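Local structure of alkane monooxygenase (Geobacillus thermodenitrificans, 3B9O) at residues K267-A279 against L416-I429. The protein belongs to the luciferase-like monooxygenases, enzymes built on a TIM-barrel fold, and is modelled here with flavin mononucleotide. Sequence-based numbering, arbitrary orientation.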
# COMPACT_ATOMS: atom_id res chain seq x y z
N LYS A 267 18.20 14.32 -8.01
CA LYS A 267 18.17 15.78 -7.68
C LYS A 267 17.87 16.04 -6.19
O LYS A 267 18.11 17.13 -5.69
CB LYS A 267 17.15 16.52 -8.55
CG LYS A 267 15.70 16.24 -8.13
CD LYS A 267 14.65 17.03 -8.91
CE LYS A 267 14.39 16.46 -10.28
NZ LYS A 267 13.67 15.14 -10.19
N TYR A 268 17.28 15.05 -5.50
CA TYR A 268 17.04 15.17 -4.06
C TYR A 268 18.19 14.61 -3.24
O TYR A 268 18.13 14.60 -2.01
CB TYR A 268 15.69 14.51 -3.68
CG TYR A 268 14.52 15.06 -4.45
CD1 TYR A 268 13.92 14.32 -5.44
CD2 TYR A 268 14.04 16.35 -4.21
CE1 TYR A 268 12.85 14.83 -6.15
CE2 TYR A 268 12.95 16.87 -4.92
CZ TYR A 268 12.39 16.12 -5.89
OH TYR A 268 11.31 16.63 -6.60
N GLY A 269 19.23 14.16 -3.91
CA GLY A 269 20.43 13.68 -3.23
C GLY A 269 20.29 12.25 -2.70
O GLY A 269 21.08 11.82 -1.84
N ARG A 270 19.30 11.53 -3.22
CA ARG A 270 18.98 10.19 -2.73
C ARG A 270 19.71 9.13 -3.53
O ARG A 270 19.75 9.21 -4.77
CB ARG A 270 17.48 9.92 -2.89
CG ARG A 270 16.59 10.63 -1.91
CD ARG A 270 15.86 9.58 -1.06
NE ARG A 270 14.60 9.37 -1.69
CZ ARG A 270 13.73 8.39 -1.46
NH1 ARG A 270 13.91 7.41 -0.57
NH2 ARG A 270 12.61 8.45 -2.15
N ASN A 271 20.23 8.13 -2.82
CA ASN A 271 20.74 6.93 -3.46
C ASN A 271 19.53 6.11 -3.95
O ASN A 271 18.70 5.68 -3.17
CB ASN A 271 21.59 6.16 -2.47
CG ASN A 271 22.17 4.87 -3.04
OD1 ASN A 271 21.80 4.39 -4.14
ND2 ASN A 271 23.10 4.30 -2.29
N PRO A 272 19.43 5.90 -5.27
CA PRO A 272 18.25 5.22 -5.84
C PRO A 272 18.05 3.76 -5.33
O PRO A 272 16.93 3.24 -5.36
CB PRO A 272 18.49 5.31 -7.35
CG PRO A 272 20.01 5.40 -7.48
CD PRO A 272 20.41 6.29 -6.31
N ASP A 273 19.13 3.14 -4.87
CA ASP A 273 19.08 1.82 -4.24
C ASP A 273 18.42 1.88 -2.85
O ASP A 273 18.24 0.84 -2.19
CB ASP A 273 20.48 1.22 -4.14
CG ASP A 273 21.09 0.88 -5.50
OD1 ASP A 273 20.33 0.73 -6.51
OD2 ASP A 273 22.32 0.77 -5.55
N HIS A 274 18.04 3.08 -2.41
CA HIS A 274 17.35 3.25 -1.14
C HIS A 274 15.82 3.31 -1.39
O HIS A 274 15.08 3.66 -0.50
CB HIS A 274 17.82 4.52 -0.45
CG HIS A 274 19.17 4.41 0.18
ND1 HIS A 274 19.97 3.29 0.05
CD2 HIS A 274 19.87 5.29 0.93
CE1 HIS A 274 21.10 3.49 0.70
NE2 HIS A 274 21.06 4.69 1.25
N ILE A 275 15.40 3.01 -2.63
CA ILE A 275 13.99 2.94 -2.98
C ILE A 275 13.74 1.51 -3.47
O ILE A 275 14.39 1.07 -4.43
CB ILE A 275 13.61 3.96 -4.11
CG1 ILE A 275 14.13 5.38 -3.82
CG2 ILE A 275 12.10 3.96 -4.33
CD1 ILE A 275 14.09 6.34 -5.04
N LYS A 276 12.80 0.80 -2.87
CA LYS A 276 12.38 -0.53 -3.36
C LYS A 276 11.16 -0.40 -4.27
O LYS A 276 10.27 0.42 -4.02
CB LYS A 276 12.05 -1.43 -2.17
CG LYS A 276 13.18 -1.55 -1.18
CD LYS A 276 14.22 -2.56 -1.65
CE LYS A 276 15.32 -2.73 -0.59
NZ LYS A 276 16.02 -4.03 -0.66
N MET A 277 11.13 -1.20 -5.33
CA MET A 277 10.07 -1.11 -6.34
C MET A 277 9.22 -2.35 -6.24
O MET A 277 9.76 -3.46 -6.26
CB MET A 277 10.70 -1.02 -7.73
CG MET A 277 11.61 0.23 -7.90
SD MET A 277 10.72 1.79 -7.87
CE MET A 277 12.12 2.91 -7.94
N PHE A 278 7.90 -2.16 -6.10
CA PHE A 278 6.90 -3.23 -5.93
C PHE A 278 5.91 -3.22 -7.11
O PHE A 278 5.45 -2.17 -7.51
CB PHE A 278 6.14 -3.04 -4.60
CG PHE A 278 6.95 -3.41 -3.38
CD1 PHE A 278 7.91 -2.53 -2.86
CD2 PHE A 278 6.77 -4.65 -2.76
CE1 PHE A 278 8.68 -2.87 -1.70
CE2 PHE A 278 7.55 -5.03 -1.63
CZ PHE A 278 8.51 -4.12 -1.11
N ALA A 279 5.67 -4.38 -7.71
CA ALA A 279 4.66 -4.54 -8.74
C ALA A 279 3.46 -5.26 -8.16
O ALA A 279 3.59 -5.95 -7.14
CB ALA A 279 5.24 -5.34 -9.91
N LEU A 416 13.74 -4.65 5.27
CA LEU A 416 13.82 -4.12 3.90
C LEU A 416 15.26 -3.70 3.51
O LEU A 416 15.69 -3.99 2.40
CB LEU A 416 12.87 -2.92 3.70
CG LEU A 416 11.35 -3.15 3.61
CD1 LEU A 416 10.59 -1.83 3.77
CD2 LEU A 416 11.02 -3.81 2.26
N PHE A 417 15.96 -3.01 4.40
CA PHE A 417 17.21 -2.30 4.05
C PHE A 417 18.43 -2.81 4.83
O PHE A 417 19.54 -2.32 4.62
CB PHE A 417 17.04 -0.79 4.24
CG PHE A 417 16.03 -0.16 3.28
CD1 PHE A 417 14.73 0.09 3.70
CD2 PHE A 417 16.38 0.13 1.98
CE1 PHE A 417 13.77 0.65 2.83
CE2 PHE A 417 15.44 0.71 1.07
CZ PHE A 417 14.15 0.99 1.51
N GLY A 418 18.24 -3.78 5.72
CA GLY A 418 19.35 -4.39 6.44
C GLY A 418 19.42 -4.10 7.93
O GLY A 418 19.05 -3.02 8.39
N LYS A 419 19.92 -5.08 8.68
CA LYS A 419 20.09 -4.99 10.13
C LYS A 419 20.85 -3.70 10.46
O LYS A 419 21.82 -3.38 9.77
CB LYS A 419 20.88 -6.21 10.65
CG LYS A 419 20.77 -6.45 12.15
CD LYS A 419 20.51 -7.96 12.45
CE LYS A 419 20.33 -8.24 13.96
NZ LYS A 419 19.80 -7.02 14.72
N GLY A 420 20.39 -2.96 11.48
CA GLY A 420 20.94 -1.64 11.85
C GLY A 420 20.32 -0.45 11.13
O GLY A 420 20.45 0.68 11.59
N ASN A 421 19.65 -0.68 10.00
CA ASN A 421 18.91 0.39 9.33
C ASN A 421 17.47 0.50 9.82
O ASN A 421 16.54 0.34 9.04
CB ASN A 421 18.95 0.23 7.81
CG ASN A 421 20.32 0.40 7.24
OD1 ASN A 421 20.94 1.43 7.45
ND2 ASN A 421 20.83 -0.63 6.57
N TYR A 422 17.31 0.76 11.12
CA TYR A 422 15.98 0.88 11.68
C TYR A 422 15.42 2.28 11.50
O TYR A 422 14.21 2.45 11.44
CB TYR A 422 15.94 0.46 13.16
CG TYR A 422 17.09 0.97 13.98
CD1 TYR A 422 17.04 2.22 14.59
CD2 TYR A 422 18.23 0.18 14.17
CE1 TYR A 422 18.10 2.70 15.35
CE2 TYR A 422 19.29 0.62 14.95
CZ TYR A 422 19.22 1.89 15.53
OH TYR A 422 20.26 2.36 16.30
N ARG A 423 16.29 3.28 11.44
CA ARG A 423 15.84 4.63 11.10
C ARG A 423 16.22 5.01 9.66
O ARG A 423 17.05 4.33 9.03
CB ARG A 423 16.29 5.65 12.14
CG ARG A 423 15.34 5.61 13.38
CD ARG A 423 16.02 5.71 14.75
NE ARG A 423 15.09 5.34 15.84
CZ ARG A 423 15.16 5.81 17.09
NH1 ARG A 423 16.09 6.69 17.45
NH2 ARG A 423 14.27 5.40 17.99
N LEU A 424 15.52 6.02 9.12
CA LEU A 424 15.73 6.53 7.77
C LEU A 424 17.21 6.84 7.49
O LEU A 424 17.90 7.39 8.37
CB LEU A 424 14.93 7.82 7.63
CG LEU A 424 13.66 7.98 6.78
CD1 LEU A 424 13.12 6.73 6.09
CD2 LEU A 424 12.55 8.77 7.46
N PRO A 425 17.70 6.51 6.27
CA PRO A 425 19.15 6.70 6.04
C PRO A 425 19.50 8.16 5.93
O PRO A 425 18.59 9.00 5.80
CB PRO A 425 19.39 5.96 4.73
CG PRO A 425 18.08 6.05 4.00
CD PRO A 425 17.03 5.93 5.10
N ASP A 426 20.79 8.47 6.02
CA ASP A 426 21.28 9.87 5.99
C ASP A 426 20.85 10.62 4.72
O ASP A 426 20.75 11.84 4.73
CB ASP A 426 22.80 9.89 6.05
CG ASP A 426 23.33 9.52 7.44
OD1 ASP A 426 22.60 9.70 8.45
OD2 ASP A 426 24.49 9.05 7.51
N ASP A 427 20.65 9.89 3.63
CA ASP A 427 20.32 10.57 2.36
C ASP A 427 18.83 10.82 2.11
O ASP A 427 18.46 11.53 1.15
CB ASP A 427 20.98 9.88 1.16
CG ASP A 427 20.36 8.56 0.83
OD1 ASP A 427 20.40 8.16 -0.33
OD2 ASP A 427 19.85 7.88 1.73
N HIS A 428 17.98 10.26 2.95
CA HIS A 428 16.55 10.63 2.97
C HIS A 428 16.32 12.07 3.47
O HIS A 428 16.96 12.51 4.41
CB HIS A 428 15.77 9.63 3.82
CG HIS A 428 14.29 9.69 3.61
ND1 HIS A 428 13.50 10.67 4.18
CD2 HIS A 428 13.47 8.91 2.87
CE1 HIS A 428 12.25 10.48 3.81
NE2 HIS A 428 12.20 9.42 3.02
N ILE A 429 15.38 12.81 2.88
CA ILE A 429 15.15 14.23 3.28
C ILE A 429 14.70 14.47 4.76
O ILE A 429 15.01 15.52 5.36
CB ILE A 429 14.19 14.97 2.26
CG1 ILE A 429 12.84 14.28 2.17
CG2 ILE A 429 14.82 15.00 0.86
CD1 ILE A 429 11.80 15.11 1.46
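Lys-276 runs antiparallel to the Phe-417 side chain, alongside its ring, with CG 3.8 Å from Phe-417 CZ. A long, flexible lysine suits this place: bent at chi2, its methylenes pack against the aromatic ring while NZ donates a hydrogen bond to Leu-416 O (3.1 Å), almost in line with the carbonyl (C=O...N angle 160°), close to the C-terminal end of helix 412-417, where a positive charge is probably favoured. The Phe-417 rim also meets the backbone, CE2 lying 3.4 Å from His-274 O. Deeper in, Leu-416 CD2 touches Phe-278 CZ at the ring edge, an apolar pair that His-6 of strand 6-12 and Cys-243 of strand 243-246 help to enclose.

Lys-276 and Phe-278 stand at the start of strand 276-285; the segment 416-429 packs against the connection from helix 251-265 into this strand of the TIM barrel. At the other end of the contact Asp-427, its short carboxylate turned between its own backbone N and carbonyl carbon (chi1 72°), accepts the N-H of Asn-271 in a nearly straight bond (173°); the modelled 2.5 Å from Asn-271 N to Asp-427 OD1 is unusually short and its exact length doubtful. Asparagine suits position 271 because OD1 reaches back to the N-H of Asp-273, an Asx turn. Pro-425 packs beside the His-274 side chain. Arg-270 runs alongside His-428, both heading the same way; Arg-270 NH2 donates to the carbonyls of Ala-238 and Ala-241, and His-428 NE2 is hydrogen-bonded to His-240 O.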